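Local coordinates for protein pseudopodium-enriched atypical kinase 1 (Homo sapiens, PDB 6BHC) that is classed as a pseudokinase, has an unusual catalytic cleft, dimerises in an unusual way and probably acts as a signalling scaffold, at residues K19-H24 with W381-R386; Q261-P266 with T282-Y287; N294-D297 with L302-R305; T376-W381 with D421-I426. The protein carries 1 engineered substitution. One frame throughout, in Å; residues are numbered along the deposited sequence.

Interaction 1 (K19-H24 with W381-R386)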
loop_
_atom_site.group_PDB
_atom_site.type_symbol
_atom_site.label_atom_id
_atom_site.label_comp_id
_atom_site.label_asym_id
_atom_site.label_seq_id
_atom_site.Cartn_x
_atom_site.Cartn_y
_atom_site.Cartn_z
ATOM N N LYS A 19 -8.554 20.775 0.438
ATOM C CA LYS A 19 -7.166 20.321 0.467
ATOM C C LYS A 19 -7.083 18.799 0.460
ATOM O O LYS A 19 -6.327 18.211 -0.323
ATOM C CB LYS A 19 -6.460 20.898 1.694
ATOM C CG LYS A 19 -5.099 20.292 1.984
ATOM C CD LYS A 19 -4.089 20.624 0.900
ATOM C CE LYS A 19 -2.714 20.081 1.258
ATOM N NZ LYS A 19 -1.685 20.438 0.245
ATOM N N ILE A 20 -7.856 18.144 1.330
ATOM C CA ILE A 20 -7.861 16.682 1.375
ATOM C C ILE A 20 -8.404 16.113 0.071
ATOM O O ILE A 20 -7.952 15.063 -0.404
ATOM C CB ILE A 20 -8.671 16.194 2.590
ATOM C CG1 ILE A 20 -8.049 16.721 3.885
ATOM C CG2 ILE A 20 -8.760 14.674 2.608
ATOM C CD1 ILE A 20 -8.765 16.263 5.130
ATOM N N ARG A 21 -9.380 16.797 -0.528
ATOM C CA ARG A 21 -9.909 16.363 -1.815
ATOM C C ARG A 21 -8.839 16.424 -2.897
ATOM O O ARG A 21 -8.763 15.541 -3.759
ATOM C CB ARG A 21 -11.112 17.227 -2.188
ATOM C CG ARG A 21 -11.802 16.857 -3.485
ATOM C CD ARG A 21 -13.028 17.731 -3.664
ATOM N NE ARG A 21 -13.904 17.643 -2.498
ATOM C CZ ARG A 21 -14.683 18.630 -2.069
ATOM N NH1 ARG A 21 -15.447 18.454 -0.999
ATOM N NH2 ARG A 21 -14.692 19.796 -2.702
ATOM N N SER A 22 -7.996 17.459 -2.864
ATOM C CA SER A 22 -6.922 17.567 -3.842
ATOM C C SER A 22 -5.829 16.535 -3.594
ATOM O O SER A 22 -5.229 16.030 -4.551
ATOM C CB SER A 22 -6.337 18.981 -3.824
ATOM O OG SER A 22 -5.292 19.114 -4.773
ATOM N N LEU A 23 -5.555 16.213 -2.327
ATOM C CA LEU A 23 -4.529 15.224 -2.014
ATOM C C LEU A 23 -4.922 13.844 -2.523
ATOM O O LEU A 23 -4.113 13.149 -3.147
ATOM C CB LEU A 23 -4.273 15.189 -0.507
ATOM C CG LEU A 23 -3.514 16.371 0.096
ATOM C CD1 LEU A 23 -3.465 16.252 1.609
ATOM C CD2 LEU A 23 -2.111 16.452 -0.484
ATOM N N HIS A 24 -6.162 13.426 -2.259
ATOM C CA HIS A 24 -6.617 12.122 -2.728
ATOM C C HIS A 24 -6.627 12.057 -4.248
ATOM O O HIS A 24 -6.223 11.046 -4.836
ATOM C CB HIS A 24 -8.007 11.817 -2.172
ATOM C CG HIS A 24 -7.990 11.209 -0.804
ATOM N ND1 HIS A 24 -8.956 11.476 0.142
ATOM C CD2 HIS A 24 -7.125 10.342 -0.226
ATOM C CE1 HIS A 24 -8.684 10.803 1.246
ATOM N NE2 HIS A 24 -7.579 10.107 1.049
ATOM N N TRP A 381 -20.186 11.475 -2.671
ATOM C CA TRP A 381 -19.952 10.116 -3.146
ATOM C C TRP A 381 -18.512 9.936 -3.611
ATOM O O TRP A 381 -17.885 8.910 -3.325
ATOM C CB TRP A 381 -20.930 9.778 -4.272
ATOM C CG TRP A 381 -20.777 8.382 -4.798
ATOM C CD1 TRP A 381 -21.452 7.272 -4.381
ATOM C CD2 TRP A 381 -19.889 7.948 -5.834
ATOM N NE1 TRP A 381 -21.041 6.173 -5.098
ATOM C CE2 TRP A 381 -20.081 6.562 -5.995
ATOM C CE3 TRP A 381 -18.950 8.597 -6.643
ATOM C CZ2 TRP A 381 -19.369 5.814 -6.928
ATOM C CZ3 TRP A 381 -18.245 7.852 -7.568
ATOM C CH2 TRP A 381 -18.456 6.476 -7.703
ATOM N N LEU A 382 -17.969 10.928 -4.322
ATOM C CA LEU A 382 -16.590 10.843 -4.795
ATOM C C LEU A 382 -15.606 10.801 -3.632
ATOM O O LEU A 382 -14.671 9.991 -3.622
ATOM C CB LEU A 382 -16.276 12.022 -5.714
ATOM C CG LEU A 382 -16.580 11.846 -7.200
ATOM C CD1 LEU A 382 -16.353 13.150 -7.949
ATOM C CD2 LEU A 382 -15.722 10.736 -7.784
ATOM N N ASP A 383 -15.801 11.676 -2.643
ATOM C CA ASP A 383 -14.863 11.750 -1.527
ATOM C C ASP A 383 -14.831 10.445 -0.738
ATOM O O ASP A 383 -13.765 10.002 -0.299
ATOM C CB ASP A 383 -15.225 12.925 -0.618
ATOM C CG ASP A 383 -15.121 14.265 -1.326
ATOM O OD1 ASP A 383 -14.347 14.364 -2.302
ATOM O OD2 ASP A 383 -15.809 15.220 -0.907
ATOM N N ILE A 384 -15.991 9.809 -0.562
ATOM C CA ILE A 384 -16.046 8.552 0.176
ATOM C C ILE A 384 -15.407 7.426 -0.629
ATOM O O ILE A 384 -14.628 6.628 -0.094
ATOM C CB ILE A 384 -17.500 8.222 0.557
ATOM C CG1 ILE A 384 -18.036 9.259 1.547
ATOM C CG2 ILE A 384 -17.602 6.820 1.136
ATOM C CD1 ILE A 384 -19.468 9.015 1.973
ATOM N N LYS A 385 -15.722 7.344 -1.925
ATOM C CA LYS A 385 -15.170 6.277 -2.754
ATOM C C LYS A 385 -13.660 6.414 -2.908
ATOM O O LYS A 385 -12.940 5.410 -2.913
ATOM C CB LYS A 385 -15.850 6.266 -4.123
ATOM C CG LYS A 385 -17.304 5.827 -4.083
ATOM C CD LYS A 385 -17.433 4.324 -3.881
ATOM C CE LYS A 385 -16.899 3.564 -5.086
ATOM N NZ LYS A 385 -17.101 2.093 -4.961
ATOM N N ARG A 386 -13.162 7.647 -3.036
ATOM C CA ARG A 386 -11.718 7.846 -3.117
ATOM C C ARG A 386 -11.037 7.437 -1.819
ATOM O O ARG A 386 -9.932 6.880 -1.834
ATOM C CB ARG A 386 -11.400 9.304 -3.451
ATOM C CG ARG A 386 -11.766 9.720 -4.864
ATOM C CD ARG A 386 -11.085 11.028 -5.229
ATOM N NE ARG A 386 -11.378 11.444 -6.596
ATOM C CZ ARG A 386 -12.142 12.484 -6.914
ATOM N NH1 ARG A 386 -12.690 13.223 -5.958
ATOM N NH2 ARG A 386 -12.352 12.791 -8.186
HETATM O O HOH W 1 -11.378 12.249 -0.724
#
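R21 brings the edge of its guanidinium alongside the carboxylate of D383, the two planes only 4° apart. The salt bridge runs from R21 NH1 to D383 OD2 at 3.3 Å and meets the oxygen on its syn side. R21 NE adds a weak, bent bond to D383 OD1 at 3.3 Å. R21 holds CG anti to its own N (chi1 -178°), and a bend at chi3 then turns NE and NH1 onto the acid. D383 OD1 also accepts from Q379. A leucine in place of R21 would probably leave D383 without its cationic mate across the helices. One turn further on, H24 CB meets R386 CD at 4.4 Å. A water lies 2.7 Å from H24 ND1 and donates weakly to the backbone O of D383. R386 NE turns elsewhere, to the carbonyl of L415. The H24 ring also meets H24 of the second subunit, and D383 packs on I20 of that subunit, so this contact belongs to the dimer surface. The segment axes cross at 52°, 10.6 Å apart. The contact joins helix 16-39, near the N terminus, to helix 371-396, while L382 packs on L423 of helix 420-430.

Interaction 2 (Q261-P266 with T282-Y287)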
loop_
_atom_site.group_PDB
_atom_site.type_symbol
_atom_site.label_atom_id
_atom_site.label_comp_id
_atom_site.label_asym_id
_atom_site.label_seq_id
_atom_site.Cartn_x
_atom_site.Cartn_y
_atom_site.Cartn_z
ATOM N N GLN A 261 -22.775 -5.146 -44.563
ATOM C CA GLN A 261 -23.411 -3.882 -44.217
ATOM C C GLN A 261 -24.208 -3.951 -42.922
ATOM O O GLN A 261 -24.683 -2.910 -42.451
ATOM C CB GLN A 261 -24.326 -3.426 -45.355
ATOM C CG GLN A 261 -23.601 -3.132 -46.657
ATOM C CD GLN A 261 -24.554 -2.808 -47.790
ATOM O OE1 GLN A 261 -25.761 -3.024 -47.682
ATOM N NE2 GLN A 261 -24.015 -2.285 -48.887
ATOM N N SER A 262 -24.367 -5.140 -42.335
ATOM C CA SER A 262 -25.083 -5.254 -41.072
ATOM C C SER A 262 -24.337 -4.583 -39.926
ATOM O O SER A 262 -24.937 -4.328 -38.877
ATOM C CB SER A 262 -25.338 -6.724 -40.738
ATOM O OG SER A 262 -24.122 -7.406 -40.476
ATOM N N ARG A 263 -23.048 -4.292 -40.104
ATOM C CA ARG A 263 -22.245 -3.617 -39.093
ATOM C C ARG A 263 -21.831 -2.216 -39.529
ATOM O O ARG A 263 -20.909 -1.636 -38.947
ATOM C CB ARG A 263 -21.012 -4.454 -38.754
ATOM C CG ARG A 263 -21.339 -5.853 -38.265
ATOM C CD ARG A 263 -20.081 -6.626 -37.912
ATOM N NE ARG A 263 -20.397 -7.956 -37.405
ATOM C CZ ARG A 263 -20.623 -8.231 -36.124
ATOM N NH1 ARG A 263 -20.566 -7.266 -35.215
ATOM N NH2 ARG A 263 -20.907 -9.472 -35.752
ATOM N N LEU A 264 -22.489 -1.663 -40.542
ATOM C CA LEU A 264 -22.213 -0.315 -41.016
ATOM C C LEU A 264 -23.237 0.655 -40.445
ATOM O O LEU A 264 -24.438 0.368 -40.428
ATOM C CB LEU A 264 -22.235 -0.254 -42.544
ATOM C CG LEU A 264 -21.152 -1.042 -43.278
ATOM C CD1 LEU A 264 -21.270 -0.825 -44.781
ATOM C CD2 LEU A 264 -19.772 -0.646 -42.770
ATOM N N ALA A 265 -22.754 1.803 -39.978
ATOM C CA ALA A 265 -23.632 2.802 -39.394
ATOM C C ALA A 265 -24.620 3.317 -40.441
ATOM O O ALA A 265 -24.334 3.291 -41.641
ATOM C CB ALA A 265 -22.812 3.958 -38.823
ATOM N N PRO A 266 -25.799 3.779 -40.013
ATOM C CA PRO A 266 -26.813 4.212 -40.991
ATOM C C PRO A 266 -26.357 5.343 -41.895
ATOM O O PRO A 266 -26.795 5.406 -43.051
ATOM C CB PRO A 266 -27.989 4.643 -40.103
ATOM C CG PRO A 266 -27.800 3.888 -38.833
ATOM C CD PRO A 266 -26.318 3.799 -38.634
ATOM N N THR A 282 -19.596 -0.762 -31.644
ATOM C CA THR A 282 -19.537 -1.176 -30.246
ATOM C C THR A 282 -20.925 -1.486 -29.699
ATOM O O THR A 282 -21.075 -2.382 -28.859
ATOM C CB THR A 282 -18.856 -0.091 -29.409
ATOM O OG1 THR A 282 -17.534 0.140 -29.912
ATOM C CG2 THR A 282 -18.763 -0.509 -27.950
ATOM N N GLY A 283 -21.951 -0.772 -30.171
ATOM C CA GLY A 283 -23.306 -1.071 -29.743
ATOM C C GLY A 283 -23.780 -2.437 -30.197
ATOM O O GLY A 283 -24.529 -3.109 -29.482
ATOM N N ILE A 284 -23.355 -2.865 -31.386
ATOM C CA ILE A 284 -23.671 -4.213 -31.849
ATOM C C ILE A 284 -22.962 -5.251 -30.990
ATOM O O ILE A 284 -23.521 -6.310 -30.682
ATOM C CB ILE A 284 -23.305 -4.362 -33.337
ATOM C CG1 ILE A 284 -24.171 -3.438 -34.195
ATOM C CG2 ILE A 284 -23.448 -5.808 -33.791
ATOM C CD1 ILE A 284 -23.901 -3.553 -35.676
ATOM N N LEU A 285 -21.722 -4.962 -30.582
ATOM C CA LEU A 285 -20.965 -5.916 -29.779
ATOM C C LEU A 285 -21.621 -6.168 -28.429
ATOM O O LEU A 285 -21.497 -7.267 -27.878
ATOM C CB LEU A 285 -19.533 -5.421 -29.581
ATOM C CG LEU A 285 -18.669 -5.293 -30.834
ATOM C CD1 LEU A 285 -17.257 -4.880 -30.452
ATOM C CD2 LEU A 285 -18.659 -6.595 -31.619
ATOM N N ILE A 286 -22.317 -5.169 -27.880
ATOM C CA ILE A 286 -22.978 -5.347 -26.590
ATOM C C ILE A 286 -24.027 -6.445 -26.678
ATOM O O ILE A 286 -24.126 -7.304 -25.793
ATOM C CB ILE A 286 -23.589 -4.018 -26.112
ATOM C CG1 ILE A 286 -22.486 -3.005 -25.803
ATOM C CG2 ILE A 286 -24.473 -4.245 -24.893
ATOM C CD1 ILE A 286 -23.004 -1.692 -25.263
ATOM N N TYR A 287 -24.823 -6.440 -27.748
ATOM C CA TYR A 287 -25.807 -7.499 -27.943
ATOM C C TYR A 287 -25.134 -8.856 -28.107
ATOM O O TYR A 287 -25.572 -9.849 -27.513
ATOM C CB TYR A 287 -26.676 -7.183 -29.159
ATOM C CG TYR A 287 -27.797 -6.201 -28.895
ATOM C CD1 TYR A 287 -27.558 -4.831 -28.847
ATOM C CD2 TYR A 287 -29.100 -6.646 -28.707
ATOM C CE1 TYR A 287 -28.587 -3.934 -28.612
ATOM C CE2 TYR A 287 -30.132 -5.758 -28.472
ATOM C CZ TYR A 287 -29.871 -4.406 -28.425
ATOM O OH TYR A 287 -30.903 -3.528 -28.192
#
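I284 makes most of the van der Waals contact, reaching the 261-266 loop with both of its branches. Its CD1 methyl lies 3.5 Å from the backbone O of S262 and 3.8 Å from R263 CA. CG1 stands anti to the carbonyl carbon and chi2 is extended (-178°), which carries CD1 out to that backbone. The other branch, CG2, touches R263 NH1 at 3.5 Å. L285 adds a lighter contact, its CD2 lying 4.1 Å from R263 NH1. Both methyls approach the guanidinium obliquely. The setting is the C-lobe of the kinase fold. A265 and P266 open the APE motif that closes the activation segment, and residues 282-287 belong to helix F, the long central helix of this lobe. The polar contacts run to residues outside the two segments. R263 lies extended from CG to NE past I284, and its NH2 forms a salt bridge with E288, just past Y287 on helix F. The backbone O of R263 accepts from Q281 on the same helix. The O of S262, besides meeting the I284 methyl, takes a weak hydrogen bond from N294. A265 packs against R340, and L285 packs on L187 of helix 173-194.

Interaction 3 (N294-D297 with L302-R305)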
loop_
_atom_site.group_PDB
_atom_site.type_symbol
_atom_site.label_atom_id
_atom_site.label_comp_id
_atom_site.label_asym_id
_atom_site.label_seq_id
_atom_site.Cartn_x
_atom_site.Cartn_y
_atom_site.Cartn_z
ATOM N N ASN A 294 -27.000 -9.976 -33.675
ATOM C CA ASN A 294 -26.865 -8.626 -34.192
ATOM C C ASN A 294 -28.255 -8.019 -34.380
ATOM O O ASN A 294 -29.076 -8.590 -35.114
ATOM C CB ASN A 294 -26.099 -8.656 -35.515
ATOM C CG ASN A 294 -25.889 -7.274 -36.122
ATOM O OD1 ASN A 294 -26.252 -6.253 -35.540
ATOM N ND2 ASN A 294 -25.284 -7.242 -37.304
ATOM N N PRO A 295 -28.563 -6.895 -33.727
ATOM C CA PRO A 295 -29.924 -6.334 -33.814
ATOM C C PRO A 295 -30.403 -6.096 -35.232
ATOM O O PRO A 295 -31.613 -6.158 -35.491
ATOM C CB PRO A 295 -29.803 -5.015 -33.039
ATOM C CG PRO A 295 -28.668 -5.224 -32.111
ATOM C CD PRO A 295 -27.702 -6.128 -32.811
ATOM N N PHE A 296 -29.491 -5.825 -36.161
ATOM C CA PHE A 296 -29.838 -5.606 -37.556
ATOM C C PHE A 296 -29.848 -6.899 -38.359
ATOM O O PHE A 296 -30.034 -6.858 -39.580
ATOM C CB PHE A 296 -28.880 -4.582 -38.166
ATOM C CG PHE A 296 -28.797 -3.307 -37.375
ATOM C CD1 PHE A 296 -29.697 -2.279 -37.599
ATOM C CD2 PHE A 296 -27.838 -3.151 -36.386
ATOM C CE1 PHE A 296 -29.632 -1.112 -36.865
ATOM C CE2 PHE A 296 -27.769 -1.987 -35.645
ATOM C CZ PHE A 296 -28.667 -0.965 -35.884
ATOM N N ASP A 297 -29.645 -8.038 -37.698
ATOM C CA ASP A 297 -29.942 -9.346 -38.267
ATOM C C ASP A 297 -31.215 -9.958 -37.704
ATOM O O ASP A 297 -31.888 -10.717 -38.409
ATOM C CB ASP A 297 -28.779 -10.316 -38.029
ATOM C CG ASP A 297 -27.579 -10.012 -38.900
ATOM O OD1 ASP A 297 -27.771 -9.605 -40.064
ATOM O OD2 ASP A 297 -26.440 -10.186 -38.416
ATOM N N LEU A 302 -34.414 -2.309 -39.787
ATOM C CA LEU A 302 -34.076 -1.058 -39.121
ATOM C C LEU A 302 -33.208 -0.163 -39.995
ATOM O O LEU A 302 -33.299 1.066 -39.899
ATOM C CB LEU A 302 -33.362 -1.341 -37.798
ATOM C CG LEU A 302 -34.125 -2.160 -36.756
ATOM C CD1 LEU A 302 -33.239 -2.461 -35.558
ATOM C CD2 LEU A 302 -35.390 -1.435 -36.323
ATOM N N LYS A 303 -32.368 -0.753 -40.849
ATOM C CA LYS A 303 -31.501 0.051 -41.704
ATOM C C LYS A 303 -32.275 0.724 -42.828
ATOM O O LYS A 303 -31.852 1.770 -43.330
ATOM C CB LYS A 303 -30.380 -0.813 -42.276
ATOM C CG LYS A 303 -29.357 -1.246 -41.245
ATOM C CD LYS A 303 -28.842 -0.051 -40.459
ATOM C CE LYS A 303 -27.559 -0.391 -39.730
ATOM N NZ LYS A 303 -26.491 -0.778 -40.689
ATOM N N GLU A 304 -33.401 0.145 -43.236
ATOM C CA GLU A 304 -34.253 0.725 -44.263
ATOM C C GLU A 304 -35.230 1.750 -43.700
ATOM O O GLU A 304 -36.148 2.174 -44.411
ATOM C CB GLU A 304 -35.009 -0.384 -44.997
ATOM C CG GLU A 304 -34.095 -1.316 -45.779
ATOM C CD GLU A 304 -34.645 -2.722 -45.892
ATOM O OE1 GLU A 304 -35.679 -3.011 -45.254
ATOM O OE2 GLU A 304 -34.039 -3.541 -46.615
ATOM N N ARG A 305 -35.051 2.154 -42.445
ATOM C CA ARG A 305 -35.877 3.168 -41.804
ATOM C C ARG A 305 -34.962 4.057 -40.969
ATOM O O ARG A 305 -33.733 3.984 -41.066
ATOM C CB ARG A 305 -36.977 2.521 -40.951
ATOM C CG ARG A 305 -37.992 1.699 -41.729
ATOM C CD ARG A 305 -38.751 0.734 -40.824
ATOM N NE ARG A 305 -39.517 1.414 -39.782
ATOM C CZ ARG A 305 -39.128 1.526 -38.516
ATOM N NH1 ARG A 305 -39.893 2.162 -37.638
ATOM N NH2 ARG A 305 -37.973 1.003 -38.126
#
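F296 turns one face of its ring to the aliphatic chain of K303. The contact lies in the C-lobe of the kinase fold, just after helix F, where the short helix 295-298 meets a type I beta turn running from L302 to R305. The ring and the lysine chain cross at about a right angle. K303 CE sits over the face, 3.8 Å from the centroid of the F296 ring and offset toward the rim, a CH-pi contact. Bends at chi2 (-52°) and chi4 (61°) fold the K303 chain over the ring and then lift NZ away from it. K303 NZ ends 4.8 Å from the F296 centroid, 15° off the ring normal, in a cation-pi interaction. The same NZ probably hydrogen-bonds to the carbonyl of L264. L302 comes to the ring obliquely, with its CB 3.8 Å from F296 CD1. Its CD1 methyl reaches F296 CE1 at 4.1 Å. F280 and I284 of helix 277-289 also pack on F296. Were this phenylalanine cut back to an alanine, a gap would probably open beside L302 and the K303 chain would lose the surface it lies on. The helix is started by N294 at the N-cap. N294 OD1 takes a weak but fairly straight bond from F296 N at 3.3 Å. N294 ND2 makes a weak bond to D297 OD2. L302 CD1 also lies 4.0 Å from the backbone O of P295.

Interaction 4 (T376-W381 with D421-I426)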
loop_
_atom_site.group_PDB
_atom_site.type_symbol
_atom_site.label_atom_id
_atom_site.label_comp_id
_atom_site.label_asym_id
_atom_site.label_seq_id
_atom_site.Cartn_x
_atom_site.Cartn_y
_atom_site.Cartn_z
ATOM N N THR A 376 -23.303 18.556 -4.407
ATOM C CA THR A 376 -22.877 18.057 -3.103
ATOM C C THR A 376 -23.073 16.549 -3.001
ATOM O O THR A 376 -22.215 15.841 -2.460
ATOM C CB THR A 376 -23.641 18.776 -1.991
ATOM O OG1 THR A 376 -23.356 20.180 -2.045
ATOM C CG2 THR A 376 -23.245 18.238 -0.623
ATOM N N LEU A 377 -24.191 16.040 -3.522
ATOM C CA LEU A 377 -24.436 14.602 -3.504
ATOM C C LEU A 377 -23.353 13.850 -4.270
ATOM O O LEU A 377 -22.817 12.847 -3.788
ATOM C CB LEU A 377 -25.816 14.303 -4.088
ATOM C CG LEU A 377 -26.228 12.831 -4.152
ATOM C CD1 LEU A 377 -26.458 12.281 -2.754
ATOM C CD2 LEU A 377 -27.467 12.659 -5.015
ATOM N N LEU A 378 -23.013 14.330 -5.469
ATOM C CA LEU A 378 -21.991 13.662 -6.269
ATOM C C LEU A 378 -20.607 13.829 -5.655
ATOM O O LEU A 378 -19.788 12.904 -5.701
ATOM C CB LEU A 378 -22.014 14.200 -7.700
ATOM C CG LEU A 378 -23.281 13.917 -8.509
ATOM C CD1 LEU A 378 -23.245 14.645 -9.845
ATOM C CD2 LEU A 378 -23.455 12.421 -8.718
ATOM N N GLN A 379 -20.324 15.000 -5.078
ATOM C CA GLN A 379 -19.008 15.226 -4.488
ATOM C C GLN A 379 -18.813 14.385 -3.234
ATOM O O GLN A 379 -17.718 13.862 -2.998
ATOM C CB GLN A 379 -18.815 16.709 -4.175
ATOM C CG GLN A 379 -17.404 17.065 -3.727
ATOM C CD GLN A 379 -16.375 16.843 -4.818
ATOM O OE1 GLN A 379 -16.282 17.622 -5.767
ATOM N NE2 GLN A 379 -15.596 15.775 -4.688
ATOM N N ASN A 380 -19.859 14.246 -2.415
ATOM C CA ASN A 380 -19.757 13.398 -1.231
ATOM C C ASN A 380 -19.511 11.947 -1.620
ATOM O O ASN A 380 -18.714 11.251 -0.980
ATOM C CB ASN A 380 -21.020 13.520 -0.380
ATOM C CG ASN A 380 -21.195 14.905 0.211
ATOM O OD1 ASN A 380 -20.249 15.693 0.272
ATOM N ND2 ASN A 380 -22.409 15.209 0.653
ATOM N N TRP A 381 -20.186 11.475 -2.671
ATOM C CA TRP A 381 -19.952 10.116 -3.146
ATOM C C TRP A 381 -18.512 9.936 -3.611
ATOM O O TRP A 381 -17.885 8.910 -3.325
ATOM C CB TRP A 381 -20.930 9.778 -4.272
ATOM C CG TRP A 381 -20.777 8.382 -4.798
ATOM C CD1 TRP A 381 -21.452 7.272 -4.381
ATOM C CD2 TRP A 381 -19.889 7.948 -5.834
ATOM N NE1 TRP A 381 -21.041 6.173 -5.098
ATOM C CE2 TRP A 381 -20.081 6.562 -5.995
ATOM C CE3 TRP A 381 -18.950 8.597 -6.643
ATOM C CZ2 TRP A 381 -19.369 5.814 -6.928
ATOM C CZ3 TRP A 381 -18.245 7.852 -7.568
ATOM C CH2 TRP A 381 -18.456 6.476 -7.703
ATOM N N ASP A 421 -18.892 17.086 -12.537
ATOM C CA ASP A 421 -19.475 17.404 -13.836
ATOM C C ASP A 421 -19.555 16.169 -14.725
ATOM O O ASP A 421 -20.554 15.967 -15.425
ATOM C CB ASP A 421 -18.666 18.506 -14.518
ATOM C CG ASP A 421 -19.294 18.968 -15.818
ATOM O OD1 ASP A 421 -20.199 19.828 -15.768
ATOM O OD2 ASP A 421 -18.882 18.474 -16.889
ATOM N N SER A 422 -18.516 15.330 -14.711
ATOM C CA SER A 422 -18.535 14.124 -15.533
ATOM C C SER A 422 -19.551 13.116 -15.012
ATOM O O SER A 422 -20.201 12.419 -15.799
ATOM C CB SER A 422 -17.142 13.496 -15.588
ATOM O OG SER A 422 -16.851 12.798 -14.391
ATOM N N LEU A 423 -19.696 13.016 -13.688
ATOM C CA LEU A 423 -20.700 12.117 -13.129
ATOM C C LEU A 423 -22.108 12.606 -13.437
ATOM O O LEU A 423 -22.997 11.803 -13.743
ATOM C CB LEU A 423 -20.502 11.977 -11.620
ATOM C CG LEU A 423 -19.227 11.285 -11.136
ATOM C CD1 LEU A 423 -19.264 11.118 -9.628
ATOM C CD2 LEU A 423 -19.045 9.939 -11.821
ATOM N N SER A 424 -22.328 13.921 -13.366
ATOM C CA SER A 424 -23.653 14.467 -13.637
ATOM C C SER A 424 -24.089 14.174 -15.067
ATOM O O SER A 424 -25.271 13.920 -15.323
ATOM C CB SER A 424 -23.664 15.972 -13.366
ATOM O OG SER A 424 -24.935 16.531 -13.647
ATOM N N CYS A 425 -23.147 14.199 -16.014
ATOM C CA CYS A 425 -23.488 13.885 -17.398
ATOM C C CYS A 425 -23.807 12.404 -17.570
ATOM O O CYS A 425 -24.761 12.048 -18.271
ATOM C CB CYS A 425 -22.349 14.305 -18.326
ATOM S SG CYS A 425 -22.005 16.082 -18.319
ATOM N N ILE A 426 -23.026 11.527 -16.934
ATOM C CA ILE A 426 -23.260 10.092 -17.070
ATOM C C ILE A 426 -24.573 9.694 -16.408
ATOM O O ILE A 426 -25.328 8.872 -16.941
ATOM C CB ILE A 426 -22.071 9.301 -16.492
ATOM C CG1 ILE A 426 -20.805 9.578 -17.301
ATOM C CG2 ILE A 426 -22.371 7.808 -16.481
ATOM C CD1 ILE A 426 -20.940 9.236 -18.772
#
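L378 is the first residue of 376-381 to touch the other helix, and its two methyls meet different neighbours. CD2 lies 4.2 Å from L423 CB, and the two leucine side chains slide past each other in opposite directions. CD1 goes to S424, 3.7 Å from its backbone N and 3.8 Å from its CB. L378 keeps CG anti to the carbonyl carbon (chi1 -65°), and its CB points toward helix 420-430. F365 of helix 359-367 packs on both L378 and S424, so a third helix borders this contact. N380 packs on V16 of the second subunit. One helical turn after L378, W381 faces helix 420-430 again. Its CG is anti to the backbone N (chi1 -179°), and the indole crosses the L423 side chain at about a right angle. The six-membered ring does the touching: W381 CE3 is 3.9 Å from L423 CD1, and CZ3 is 4.0 Å from the same methyl. That methyl comes in obliquely to the ring. One face of the indole carries K385 CG over its centre, and L361 of helix 359-367 also packs on W381. The segment axes approach to 9.9 Å with their directions 112° apart, a steep crossing between helices 371-396 and 420-430. L423 rests against both L378 and W381. The cohesion is that of apolar side chains, which implies that burial of apolar surface, not directed polar bonding, joins the two helices here.

Helix 16-39, near the N terminus, meets helix 371-396 in interaction 1, closing a loop of 356 residues. Interactions 2 and 3 are nested inside it. Interaction 2 closes first, tying the end of the activation segment to helix 277-289. Interaction 3 follows in series on the next stretch, and the two touch through L264 with K303 and S262 with N294. Interaction 4 then joins helix 371-396 to helix 420-430. It crosses interaction 1 along the chain, shares W381 with it and lies about 12 Å away between centres. The contacts therefore form two groups: one in the kinase C-lobe, the other among helices from both chain ends.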